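Local coordinates for protein Blo t 1 allergen (Blomia tropicalis, PDB 5JT8) that is a mite allergen of the papain family, probably a cysteine protease, seen here together with its propeptide, which as in relatives probably inhibits it, at residues A[235-240]-A[325-329]; A[251-257]-A[278-283]. All coordinates share one frame; numbering follows the deposited sequence. Where two conformers were deposited one is given.

Contact 1 (A[235-240]-A[325-329]); sequences SSDEDV and NNYVT. Unlike the reference sequence in segment 325-329: Tyr-327 (reference Phe).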
loop_
_atom_site.group_PDB
_atom_site.type_symbol
_atom_site.label_atom_id
_atom_site.label_comp_id
_atom_site.label_asym_id
_atom_site.label_seq_id
_atom_site.Cartn_x
_atom_site.Cartn_y
_atom_site.Cartn_z
ATOM N N SER A 235 15.973 5.928 4.738
ATOM C CA SER A 235 16.572 6.633 3.612
ATOM C C SER A 235 16.136 8.091 3.599
ATOM O O SER A 235 15.046 8.443 4.071
ATOM C CB SER A 235 16.201 5.955 2.294
ATOM O OG SER A 235 17.056 4.850 2.070
ATOM N N SER A 236 17.009 8.945 3.089
ATOM C CA SER A 236 16.679 10.343 2.913
ATOM C C SER A 236 15.593 10.494 1.851
ATOM O O SER A 236 15.453 9.638 0.971
ATOM C CB SER A 236 17.915 11.127 2.500
ATOM O OG SER A 236 18.389 10.595 1.286
ATOM N N ASP A 237 14.849 11.593 1.927
ATOM C CA ASP A 237 13.836 11.902 0.921
ATOM C C ASP A 237 14.476 11.934 -0.466
ATOM O O ASP A 237 13.935 11.422 -1.439
ATOM C CB ASP A 237 13.169 13.263 1.222
ATOM C CG ASP A 237 12.225 13.215 2.423
ATOM O OD1 ASP A 237 12.013 12.116 2.997
ATOM O OD2 ASP A 237 11.664 14.282 2.779
ATOM N N GLU A 238 15.632 12.581 -0.532
ATOM C CA GLU A 238 16.388 12.732 -1.766
ATOM C C GLU A 238 16.738 11.381 -2.428
ATOM O O GLU A 238 16.560 11.224 -3.640
ATOM C CB GLU A 238 17.676 13.536 -1.499
ATOM C CG GLU A 238 17.462 14.998 -1.115
ATOM C CD GLU A 238 16.630 15.199 0.169
ATOM O OE1 GLU A 238 16.941 14.594 1.238
ATOM O OE2 GLU A 238 15.649 15.977 0.096
ATOM N N ASP A 239 17.255 10.437 -1.651
ATOM C CA ASP A 239 17.522 9.093 -2.181
ATOM C C ASP A 239 16.238 8.494 -2.752
ATOM O O ASP A 239 16.217 7.957 -3.863
ATOM C CB ASP A 239 18.097 8.160 -1.096
ATOM C CG ASP A 239 19.573 8.393 -0.852
ATOM O OD1 ASP A 239 20.097 9.344 -1.440
ATOM O OD2 ASP A 239 20.210 7.646 -0.064
ATOM N N VAL A 240 15.162 8.602 -1.978
ATOM C CA VAL A 240 13.886 8.026 -2.378
ATOM C C VAL A 240 13.399 8.674 -3.662
ATOM O O VAL A 240 13.045 7.965 -4.595
ATOM C CB VAL A 240 12.826 8.164 -1.275
ATOM C CG1 VAL A 240 11.487 7.670 -1.782
ATOM C CG2 VAL A 240 13.258 7.348 -0.056
ATOM N N ASN A 325 9.766 6.501 4.892
ATOM C CA ASN A 325 11.152 6.246 4.492
ATOM C C ASN A 325 11.792 4.971 5.061
ATOM O O ASN A 325 12.975 4.724 4.832
ATOM C CB ASN A 325 12.048 7.426 4.904
ATOM C CG ASN A 325 11.628 8.739 4.279
ATOM O OD1 ASN A 325 10.532 9.241 4.532
ATOM N ND2 ASN A 325 12.518 9.318 3.466
ATOM N N ASN A 326 11.053 4.186 5.833
ATOM C CA ASN A 326 11.678 3.075 6.547
ATOM C C ASN A 326 12.096 1.944 5.612
ATOM O O ASN A 326 13.220 1.458 5.686
ATOM C CB ASN A 326 10.741 2.532 7.638
ATOM C CG ASN A 326 10.586 3.492 8.817
ATOM O OD1 ASN A 326 11.298 4.491 8.913
ATOM N ND2 ASN A 326 9.673 3.168 9.733
ATOM N N TYR A 327 11.192 1.548 4.722
ATOM C CA TYR A 327 11.369 0.340 3.921
ATOM C C TYR A 327 10.965 0.556 2.479
ATOM O O TYR A 327 9.891 0.127 2.039
ATOM C CB TYR A 327 10.548 -0.823 4.489
ATOM C CG TYR A 327 10.815 -1.125 5.934
ATOM C CD1 TYR A 327 11.988 -1.763 6.327
ATOM C CD2 TYR A 327 9.890 -0.784 6.914
ATOM C CE1 TYR A 327 12.226 -2.058 7.658
ATOM C CE2 TYR A 327 10.126 -1.064 8.243
ATOM C CZ TYR A 327 11.296 -1.699 8.610
ATOM O OH TYR A 327 11.522 -1.981 9.928
ATOM N N VAL A 328 11.840 1.208 1.736
ATOM C CA VAL A 328 11.554 1.550 0.369
ATOM C C VAL A 328 12.243 0.553 -0.560
ATOM O O VAL A 328 13.448 0.297 -0.423
ATOM C CB VAL A 328 12.008 2.971 0.071
ATOM C CG1 VAL A 328 11.663 3.358 -1.359
ATOM C CG2 VAL A 328 11.355 3.937 1.077
ATOM N N THR A 329 11.475 -0.003 -1.494
ATOM C CA THR A 329 11.984 -1.044 -2.382
ATOM C C THR A 329 11.624 -0.756 -3.815
ATOM O O THR A 329 10.461 -0.500 -4.110
ATOM C CB THR A 329 11.410 -2.424 -2.031
ATOM O OG1 THR A 329 11.765 -2.763 -0.691
ATOM C CG2 THR A 329 11.936 -3.499 -3.007
HETATM O O HOH W 1 9.543 11.623 4.095
#
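Asn-325 meets the N-terminal end of helix 237-247, within the papain-like fold, and ties its first turn to the loop leading into strand 329-332. Ser-236 is the N-cap: its OG accepts from Asp-239 N at 3.2 Å. The amide of Asn-325 works beside this cap. Its CG lies opposite its own carbonyl carbon (chi1 -60°), which carries the amide to the helix end. ND2 gives one hydrogen bond to Ser-235 O (2.7 Å) and one to Asp-237 OD1 (2.9 Å). The second meets the oxygen nearly end-on to its C-O bond, and the carboxylate and amide planes are nearly coplanar, 29° apart. Together the two bonds hold the amide against rotation. The backbones add a longer bond from Ser-235 N to Asn-325 O at 3.2 Å, while Ser-235 OG turns to Arg-232 O.

The buried Asn-325 and its bonds form the packed part of the contact. A light apolar touch adds to it: Val-240 CG2 and Val-328 CG2 lie 4.1 Å apart, the two side chains at a slant to each other. Trp-297 of strand 294-300 packs on Val-240, and Ile-252 packs on Val-328. Asp-237, partly exposed, marks the solvent side. A water bridges its carboxylate and the Asn-325 amide, donating to Asp-237 OD1 at 2.7 Å and to Asn-325 OD1 at 2.6 Å.

Contact 2 (A[251-257]-A[278-283]); sequences VIYMHGS and YTDHAV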
loop_
_atom_site.group_PDB
_atom_site.type_symbol
_atom_site.label_atom_id
_atom_site.label_comp_id
_atom_site.label_asym_id
_atom_site.label_seq_id
_atom_site.Cartn_x
_atom_site.Cartn_y
_atom_site.Cartn_z
ATOM N N VAL A 251 7.712 0.545 -3.707
ATOM C CA VAL A 251 6.954 0.071 -2.548
ATOM C C VAL A 251 7.510 0.732 -1.306
ATOM O O VAL A 251 8.730 0.841 -1.152
ATOM C CB VAL A 251 7.046 -1.463 -2.362
ATOM C CG1 VAL A 251 6.296 -1.904 -1.099
ATOM C CG2 VAL A 251 6.514 -2.182 -3.576
ATOM N N ILE A 252 6.621 1.195 -0.436
ATOM C CA ILE A 252 7.003 1.624 0.900
ATOM C C ILE A 252 6.125 0.928 1.938
ATOM O O ILE A 252 5.027 0.479 1.647
ATOM C CB ILE A 252 6.876 3.161 1.100
ATOM C CG1 ILE A 252 5.421 3.599 0.919
ATOM C CG2 ILE A 252 7.757 3.928 0.122
ATOM C CD1 ILE A 252 5.115 4.972 1.510
ATOM N N TYR A 253 6.638 0.825 3.152
ATOM C CA TYR A 253 5.869 0.309 4.272
ATOM C C TYR A 253 5.648 1.410 5.273
ATOM O O TYR A 253 6.596 2.085 5.671
ATOM C CB TYR A 253 6.578 -0.854 4.938
ATOM C CG TYR A 253 6.214 -2.179 4.345
ATOM C CD1 TYR A 253 6.730 -2.569 3.124
ATOM C CD2 TYR A 253 5.341 -3.038 5.001
ATOM C CE1 TYR A 253 6.404 -3.778 2.578
ATOM C CE2 TYR A 253 5.006 -4.261 4.454
ATOM C CZ TYR A 253 5.544 -4.626 3.238
ATOM O OH TYR A 253 5.225 -5.838 2.671
ATOM N N MET A 254 4.401 1.604 5.672
ATOM C CA MET A 254 4.112 2.689 6.576
ATOM C C MET A 254 3.015 2.341 7.579
ATOM O O MET A 254 2.583 1.194 7.687
ATOM C CB MET A 254 3.760 3.950 5.772
ATOM C CG MET A 254 2.955 3.694 4.528
ATOM S SD MET A 254 1.229 3.491 4.964
ATOM C CE MET A 254 0.976 5.021 5.872
ATOM N N HIS A 255 2.596 3.343 8.339
ATOM C CA HIS A 255 1.643 3.141 9.410
ATOM C C HIS A 255 0.224 3.406 8.885
ATOM O O HIS A 255 -0.357 4.464 9.128
ATOM C CB HIS A 255 1.990 4.051 10.603
ATOM C CG HIS A 255 1.249 3.710 11.857
ATOM N ND1 HIS A 255 1.597 4.219 13.091
ATOM C CD2 HIS A 255 0.185 2.896 12.072
ATOM C CE1 HIS A 255 0.780 3.735 14.011
ATOM N NE2 HIS A 255 -0.089 2.936 13.417
ATOM N N GLY A 256 -0.321 2.440 8.149
ATOM C CA GLY A 256 -1.615 2.613 7.509
ATOM C C GLY A 256 -2.796 2.732 8.463
ATOM O O GLY A 256 -3.789 3.376 8.124
ATOM N N SER A 257 -2.692 2.139 9.653
ATOM C CA SER A 257 -3.829 2.109 10.577
ATOM C C SER A 257 -3.946 3.383 11.425
ATOM O O SER A 257 -4.906 3.538 12.183
ATOM C CB SER A 257 -3.758 0.877 11.490
ATOM O OG SER A 257 -2.599 0.872 12.302
ATOM N N TYR A 278 6.476 2.243 13.665
ATOM C CA TYR A 278 5.423 1.249 13.532
ATOM C C TYR A 278 4.854 1.233 12.121
ATOM O O TYR A 278 4.292 2.211 11.649
ATOM C CB TYR A 278 4.311 1.516 14.542
ATOM C CG TYR A 278 3.231 0.458 14.596
ATOM C CD1 TYR A 278 3.337 -0.632 15.456
ATOM C CD2 TYR A 278 2.095 0.560 13.806
ATOM C CE1 TYR A 278 2.341 -1.588 15.520
ATOM C CE2 TYR A 278 1.095 -0.391 13.857
ATOM C CZ TYR A 278 1.218 -1.462 14.715
ATOM O OH TYR A 278 0.212 -2.406 14.769
ATOM N N THR A 279 4.999 0.097 11.464
ATOM C CA THR A 279 4.532 -0.070 10.112
ATOM C C THR A 279 3.573 -1.278 10.043
ATOM O O THR A 279 3.810 -2.304 10.690
ATOM C CB THR A 279 5.730 -0.245 9.188
ATOM O OG1 THR A 279 6.745 -0.925 9.924
ATOM C CG2 THR A 279 6.303 1.123 8.776
ATOM N N ASP A 280 2.483 -1.148 9.289
ATOM C CA ASP A 280 1.558 -2.271 9.091
ATOM C C ASP A 280 0.869 -2.237 7.731
ATOM O O ASP A 280 -0.048 -3.008 7.477
ATOM C CB ASP A 280 0.489 -2.324 10.196
ATOM C CG ASP A 280 -0.342 -1.045 10.295
ATOM O OD1 ASP A 280 -0.172 -0.123 9.467
ATOM O OD2 ASP A 280 -1.183 -0.971 11.218
ATOM N N HIS A 281 1.312 -1.359 6.847
ATOM C CA HIS A 281 0.654 -1.241 5.554
ATOM C C HIS A 281 1.661 -0.970 4.458
ATOM O O HIS A 281 2.517 -0.105 4.610
ATOM C CB HIS A 281 -0.379 -0.131 5.613
ATOM C CG HIS A 281 -1.252 -0.037 4.402
ATOM N ND1 HIS A 281 -1.808 -1.141 3.794
ATOM C CD2 HIS A 281 -1.706 1.040 3.719
ATOM C CE1 HIS A 281 -2.544 -0.749 2.770
ATOM N NE2 HIS A 281 -2.505 0.568 2.707
ATOM N N ALA A 282 1.556 -1.710 3.358
ATOM C CA ALA A 282 2.400 -1.476 2.185
ATOM C C ALA A 282 1.646 -0.677 1.132
ATOM O O ALA A 282 0.506 -0.985 0.837
ATOM C CB ALA A 282 2.870 -2.785 1.588
ATOM N N VAL A 283 2.293 0.343 0.570
ATOM C CA VAL A 283 1.705 1.118 -0.527
ATOM C C VAL A 283 2.810 1.498 -1.510
ATOM O O VAL A 283 3.932 1.012 -1.383
ATOM C CB VAL A 283 0.991 2.387 -0.037
ATOM C CG1 VAL A 283 -0.229 2.035 0.820
ATOM C CG2 VAL A 283 1.966 3.299 0.743
#
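A classic beta bulge ends the antiparallel pairing of strands 251-254 and 281-283: Asp-280 and His-281 both face Met-254. The strands belong to the curled mixed sheet of the beta-barrel-like domain of the papain fold. Met-254 O accepts two N-H groups, Asp-280 N at 2.8 Å and His-281 N at 3.0 Å. Met-254 N donates back to His-281 O. The next hydrogen-bonded pair has Ile-252 N to Val-283 O and Val-283 N to Ile-252 O, both 2.9 Å.

Ile-252, Met-254, His-281 and Val-283 share one face. Packing is tight there: Ile-252 CG1 lies 3.5 Å from Val-283 CG2, and Met-254 CG meets the same methyl group. On the other face, Ala-282 CB sits over the Tyr-253 ring in one of that tyrosine's two conformers, so this contact is less certain.

From within the bulge, Asp-280 turns its carboxylate (chi1 58°) to residues 256-257. OD2 takes Ser-257 OG on its syn lone pair at 2.6 Å, and Ser-84 OG also bonds to it. OD1 receives weak bonds from Gly-256 N and Ser-257 N. The His-255 and Tyr-278 rings meet obliquely, planes at 54°.

Met-254 thus fixes the His-281 backbone, while Asn-301 OD1, bonded to NE2, and the stacked Trp-303 orient its ring. This is consistent with the catalytic histidine of papain relatives.

In the fold
Coming from the N terminus, the chain passes the propeptide and most of the helices before it enters 235-240. Helix 237-247 then leads directly into strand 250-254, so contact 1 and contact 2 start close together. Contact 2 closes first, after a loop of 20 residues that ends at 278-283. The chain continues through strands 281-291, 294-300 and 312-316 and returns at 325-329, where contact 1 closes the larger, enclosing loop of 84 residues. The two contacts also touch. Thr-329 N probably bonds to Val-251 O, and Tyr-327 packs on Tyr-253 and Thr-279. Helix 237-247, the curled mixed sheet and the C-terminal strand are thus joined.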